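Local coordinates for acetylxylan esterase A (Aspergillus awamori, PDB 5X6S), which removes acetyl side groups from the backbone of acetylated xylans as a secreted serine esterase of carbohydrate esterase family 1, at residues T83-A96 against M124-F136. Sequence-based numbering, arbitrary orientation.
Sequences TLTHNGGGNSNSIA and MTNVMAATYPELF. With NA (sodium ion), chain G.
Tyr132, just past the C-terminal end of helix 120-131, pushes its ring between the 85-88 turn and helix 91-106. Its OH accepts a bent hydrogen bond from Asn87 N (2.8 Å, 138° at the hydrogen) and meets water 1 at the ring edge, 2.6 Å from the water oxygen. The same water donates to Thr85 O and Ser92 OG, linking turn, helix and phenol. Ala96 CB lies over one ring face, a CH-pi contact 3.8 Å from the centroid, and touches Leu135 CD1 as well. The His86 ring, its CG trans to the backbone N (chi1 179°), presents ND1 edge-on to Thr131 O (2.8 Å), a carbonyl at the helix end; NE2 hydrogen-bonds OD2 of Asp109 of the second subunit. Helix segments 91-96 and 124-131 cross at -73°, and between them Ser92 is a knob among Met124, Val127, Met128 and Thr131, its OG turned back onto Thr83 O (2.5 Å). Ile95 and Met124 reach toward each other, CD1 touching CG, and Met128 SD rests 3.4 Å from Ser92 O. In this alpha/beta-hydrolase the helix carrying Met124 follows Ser119, the probable nucleophile. Bonded at both ring nitrogens, once from the other subunit, His86 is fixed in rotation.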
loop_
_atom_site.group_PDB
_atom_site.type_symbol
_atom_site.label_atom_id
_atom_site.label_comp_id
_atom_site.label_asym_id
_atom_site.label_seq_id
_atom_site.Cartn_x
_atom_site.Cartn_y
_atom_site.Cartn_z
ATOM N N THR A 83 -19.354 -2.658 -8.295
ATOM C CA THR A 83 -18.467 -1.496 -8.279
ATOM C C THR A 83 -18.207 -1.021 -6.844
ATOM O O THR A 83 -17.197 -0.370 -6.584
ATOM C CB THR A 83 -19.008 -0.370 -9.172
ATOM O OG1 THR A 83 -17.926 0.504 -9.572
ATOM C CG2 THR A 83 -20.086 0.454 -8.453
ATOM N N LEU A 84 -19.148 -1.317 -5.932
ATOM C CA LEU A 84 -19.086 -0.895 -4.543
ATOM C C LEU A 84 -18.503 -1.945 -3.585
ATOM O O LEU A 84 -18.640 -1.841 -2.362
ATOM C CB LEU A 84 -20.492 -0.409 -4.047
ATOM C CG LEU A 84 -21.055 0.825 -4.777
ATOM C CD1 LEU A 84 -22.445 1.167 -4.256
ATOM C CD2 LEU A 84 -20.112 2.067 -4.687
ATOM N N THR A 85 -17.821 -2.941 -4.127
ATOM C CA THR A 85 -17.178 -3.923 -3.257
ATOM C C THR A 85 -15.743 -4.165 -3.713
ATOM O O THR A 85 -15.490 -4.319 -4.907
ATOM C CB THR A 85 -18.000 -5.232 -3.192
ATOM O OG1 THR A 85 -18.243 -5.685 -4.503
ATOM C CG2 THR A 85 -19.384 -4.993 -2.597
ATOM N N HIS A 86 -14.821 -4.209 -2.758
ATOM C CA HIS A 86 -13.418 -4.621 -3.012
ATOM C C HIS A 86 -13.479 -5.973 -3.742
ATOM O O HIS A 86 -14.152 -6.922 -3.255
ATOM C CB HIS A 86 -12.673 -4.793 -1.667
ATOM C CG HIS A 86 -11.244 -5.227 -1.780
ATOM N ND1 HIS A 86 -10.232 -4.388 -2.218
ATOM C CD2 HIS A 86 -10.642 -6.397 -1.458
ATOM C CE1 HIS A 86 -9.079 -5.023 -2.165
ATOM N NE2 HIS A 86 -9.298 -6.242 -1.706
ATOM N N ASN A 87 -12.806 -6.063 -4.877
ATOM C CA ASN A 87 -12.773 -7.270 -5.685
ATOM C C ASN A 87 -14.167 -7.701 -6.216
ATOM O O ASN A 87 -14.372 -8.843 -6.605
ATOM C CB ASN A 87 -12.056 -8.411 -4.902
ATOM C CG ASN A 87 -10.582 -8.140 -4.677
ATOM O OD1 ASN A 87 -9.993 -7.313 -5.348
ATOM N ND2 ASN A 87 -9.996 -8.810 -3.715
ATOM N N GLY A 88 -15.107 -6.769 -6.286
ATOM C CA GLY A 88 -16.417 -7.024 -6.833
ATOM C C GLY A 88 -16.513 -7.170 -8.350
ATOM O O GLY A 88 -17.556 -7.522 -8.862
ATOM N N GLY A 89 -15.473 -6.787 -9.085
ATOM C CA GLY A 89 -15.457 -6.956 -10.557
ATOM C C GLY A 89 -16.060 -5.818 -11.347
ATOM O O GLY A 89 -16.150 -5.887 -12.584
ATOM N N GLY A 90 -16.502 -4.761 -10.658
ATOM C CA GLY A 90 -17.106 -3.615 -11.337
ATOM C C GLY A 90 -16.072 -2.652 -11.903
ATOM O O GLY A 90 -14.856 -2.959 -11.858
ATOM N N ASN A 91 -16.511 -1.506 -12.442
ATOM C CA ASN A 91 -15.638 -0.492 -12.989
ATOM C C ASN A 91 -14.476 -0.193 -12.048
ATOM O O ASN A 91 -13.353 -0.045 -12.470
ATOM C CB ASN A 91 -16.326 0.857 -13.213
ATOM C CG ASN A 91 -17.290 0.923 -14.386
ATOM O OD1 ASN A 91 -17.957 1.890 -14.521
ATOM N ND2 ASN A 91 -17.341 -0.078 -15.226
ATOM N N SER A 92 -14.779 -0.081 -10.774
ATOM C CA SER A 92 -13.746 0.252 -9.796
ATOM C C SER A 92 -12.579 -0.752 -9.744
ATOM O O SER A 92 -11.386 -0.364 -9.615
ATOM C CB SER A 92 -14.381 0.456 -8.430
ATOM O OG SER A 92 -15.184 -0.656 -8.058
ATOM N N ASN A 93 -12.920 -2.031 -9.849
ATOM C CA ASN A 93 -11.976 -3.131 -9.931
ATOM C C ASN A 93 -11.068 -2.986 -11.175
ATOM O O ASN A 93 -9.888 -3.173 -11.102
ATOM C CB ASN A 93 -12.718 -4.459 -9.948
ATOM C CG ASN A 93 -11.920 -5.638 -9.390
ATOM O OD1 ASN A 93 -12.502 -6.570 -8.876
ATOM N ND2 ASN A 93 -10.622 -5.581 -9.464
ATOM N N SER A 94 -11.661 -2.624 -12.299
ATOM C CA SER A 94 -10.907 -2.366 -13.482
ATOM C C SER A 94 -9.874 -1.272 -13.286
ATOM O O SER A 94 -8.719 -1.447 -13.675
ATOM C CB SER A 94 -11.862 -2.018 -14.628
ATOM O OG SER A 94 -12.581 -3.187 -15.027
ATOM N N ILE A 95 -10.286 -0.148 -12.688
ATOM C CA ILE A 95 -9.383 0.961 -12.442
ATOM C C ILE A 95 -8.220 0.515 -11.547
ATOM O O ILE A 95 -7.043 0.862 -11.790
ATOM C CB ILE A 95 -10.134 2.180 -11.830
ATOM C CG1 ILE A 95 -11.143 2.742 -12.863
ATOM C CG2 ILE A 95 -9.145 3.266 -11.422
ATOM C CD1 ILE A 95 -12.002 3.866 -12.292
ATOM N N ALA A 96 -8.524 -0.277 -10.532
ATOM C CA ALA A 96 -7.508 -0.847 -9.652
ATOM C C ALA A 96 -6.439 -1.607 -10.453
ATOM O O ALA A 96 -5.225 -1.424 -10.222
ATOM C CB ALA A 96 -8.139 -1.759 -8.654
ATOM N N MET A 124 -16.613 8.466 -8.411
ATOM C CA MET A 124 -15.759 7.274 -8.549
ATOM C C MET A 124 -14.488 7.431 -7.715
ATOM O O MET A 124 -13.983 6.447 -7.140
ATOM C CB MET A 124 -15.462 7.004 -10.023
ATOM C CG MET A 124 -14.505 5.809 -10.243
ATOM S SD MET A 124 -15.045 4.271 -9.487
ATOM C CE MET A 124 -16.095 3.653 -10.778
ATOM N N THR A 125 -13.992 8.659 -7.560
ATOM C CA THR A 125 -12.838 8.846 -6.703
ATOM C C THR A 125 -13.123 8.382 -5.270
ATOM O O THR A 125 -12.300 7.692 -4.653
ATOM C CB THR A 125 -12.321 10.325 -6.773
ATOM O OG1 THR A 125 -11.870 10.568 -8.105
ATOM C CG2 THR A 125 -11.165 10.572 -5.850
ATOM N N ASN A 126 -14.278 8.759 -4.733
ATOM C CA ASN A 126 -14.667 8.338 -3.405
ATOM C C ASN A 126 -14.814 6.849 -3.362
ATOM O O ASN A 126 -14.397 6.243 -2.434
ATOM C CB ASN A 126 -15.929 8.995 -2.911
ATOM C CG ASN A 126 -15.695 10.417 -2.442
ATOM O OD1 ASN A 126 -14.774 10.722 -1.727
ATOM N ND2 ASN A 126 -16.510 11.271 -2.919
ATOM N N VAL A 127 -15.393 6.281 -4.385
ATOM C CA VAL A 127 -15.586 4.809 -4.469
ATOM C C VAL A 127 -14.230 4.086 -4.466
ATOM O O VAL A 127 -14.028 3.070 -3.738
ATOM C CB VAL A 127 -16.473 4.402 -5.655
ATOM C CG1 VAL A 127 -16.471 2.875 -5.865
ATOM C CG2 VAL A 127 -17.919 4.857 -5.440
ATOM N N MET A 128 -13.281 4.597 -5.242
ATOM C CA MET A 128 -11.919 3.984 -5.310
ATOM C C MET A 128 -11.231 4.035 -3.955
ATOM O O MET A 128 -10.546 3.102 -3.561
ATOM C CB MET A 128 -11.031 4.700 -6.327
ATOM C CG MET A 128 -11.431 4.504 -7.820
ATOM S SD MET A 128 -11.576 2.759 -8.314
ATOM C CE MET A 128 -9.934 2.175 -7.837
ATOM N N ALA A 129 -11.379 5.152 -3.247
ATOM C CA ALA A 129 -10.801 5.278 -1.910
ATOM C C ALA A 129 -11.353 4.195 -0.952
ATOM O O ALA A 129 -10.637 3.691 -0.112
ATOM C CB ALA A 129 -11.053 6.671 -1.355
ATOM N N ALA A 130 -12.631 3.909 -1.057
ATOM C CA ALA A 130 -13.332 2.953 -0.199
ATOM C C ALA A 130 -13.135 1.498 -0.608
ATOM O O ALA A 130 -13.090 0.609 0.259
ATOM C CB ALA A 130 -14.802 3.272 -0.209
ATOM N N THR A 131 -13.051 1.234 -1.905
ATOM C CA THR A 131 -13.000 -0.154 -2.400
ATOM C C THR A 131 -11.553 -0.666 -2.535
ATOM O O THR A 131 -11.316 -1.843 -2.294
ATOM C CB THR A 131 -13.721 -0.331 -3.753
ATOM O OG1 THR A 131 -13.297 0.684 -4.675
ATOM C CG2 THR A 131 -15.256 -0.286 -3.595
ATOM N N TYR A 132 -10.616 0.205 -2.956
ATOM C CA TYR A 132 -9.167 -0.111 -3.077
ATOM C C TYR A 132 -8.286 0.858 -2.247
ATOM O O TYR A 132 -7.329 1.431 -2.749
ATOM C CB TYR A 132 -8.742 -0.247 -4.582
ATOM C CG TYR A 132 -9.629 -1.239 -5.242
ATOM C CD1 TYR A 132 -9.295 -2.597 -5.260
ATOM C CD2 TYR A 132 -10.878 -0.861 -5.755
ATOM C CE1 TYR A 132 -10.154 -3.525 -5.794
ATOM C CE2 TYR A 132 -11.742 -1.789 -6.301
ATOM C CZ TYR A 132 -11.372 -3.133 -6.290
ATOM O OH TYR A 132 -12.249 -4.060 -6.788
ATOM N N PRO A 133 -8.621 1.052 -0.933
ATOM C CA PRO A 133 -7.840 2.010 -0.108
ATOM C C PRO A 133 -6.331 1.749 -0.112
ATOM O O PRO A 133 -5.545 2.690 -0.063
ATOM C CB PRO A 133 -8.415 1.800 1.302
ATOM C CG PRO A 133 -9.016 0.413 1.268
ATOM C CD PRO A 133 -9.612 0.332 -0.111
ATOM N N GLU A 134 -5.946 0.473 -0.234
ATOM C CA GLU A 134 -4.546 0.017 -0.256
ATOM C C GLU A 134 -3.702 0.587 -1.382
ATOM O O GLU A 134 -2.505 0.642 -1.254
ATOM C CB GLU A 134 -4.464 -1.526 -0.299
ATOM C CG GLU A 134 -4.890 -2.216 -1.628
ATOM C CD GLU A 134 -6.391 -2.398 -1.833
ATOM O OE1 GLU A 134 -7.180 -1.924 -0.978
ATOM O OE2 GLU A 134 -6.806 -3.016 -2.851
ATOM N N LEU A 135 -4.335 1.007 -2.492
ATOM C CA LEU A 135 -3.583 1.497 -3.634
ATOM C C LEU A 135 -3.161 2.991 -3.560
ATOM O O LEU A 135 -2.196 3.396 -4.217
ATOM C CB LEU A 135 -4.380 1.257 -4.926
ATOM C CG LEU A 135 -4.599 -0.194 -5.308
ATOM C CD1 LEU A 135 -5.456 -0.260 -6.578
ATOM C CD2 LEU A 135 -3.297 -0.975 -5.472
ATOM N N PHE A 136 -3.869 3.789 -2.750
ATOM C CA PHE A 136 -3.854 5.246 -2.884
ATOM C C PHE A 136 -3.334 5.958 -1.637
ATOM O O PHE A 136 -3.836 5.717 -0.540
ATOM C CB PHE A 136 -5.221 5.772 -3.250
ATOM C CG PHE A 136 -5.757 5.201 -4.531
ATOM C CD1 PHE A 136 -5.163 5.528 -5.751
ATOM C CD2 PHE A 136 -6.797 4.275 -4.500
ATOM C CE1 PHE A 136 -5.606 4.961 -6.923
ATOM C CE2 PHE A 136 -7.243 3.682 -5.651
ATOM C CZ PHE A 136 -6.665 4.025 -6.884
HETATM NA NA NA G . 0.192 -0.306 -0.561
HETATM O O HOH W 1 -14.662 -3.324 -7.434
HETATM O O HOH W 2 -0.780 -2.379 0.155
HETATM O O HOH W 3 0.674 1.441 -1.399
#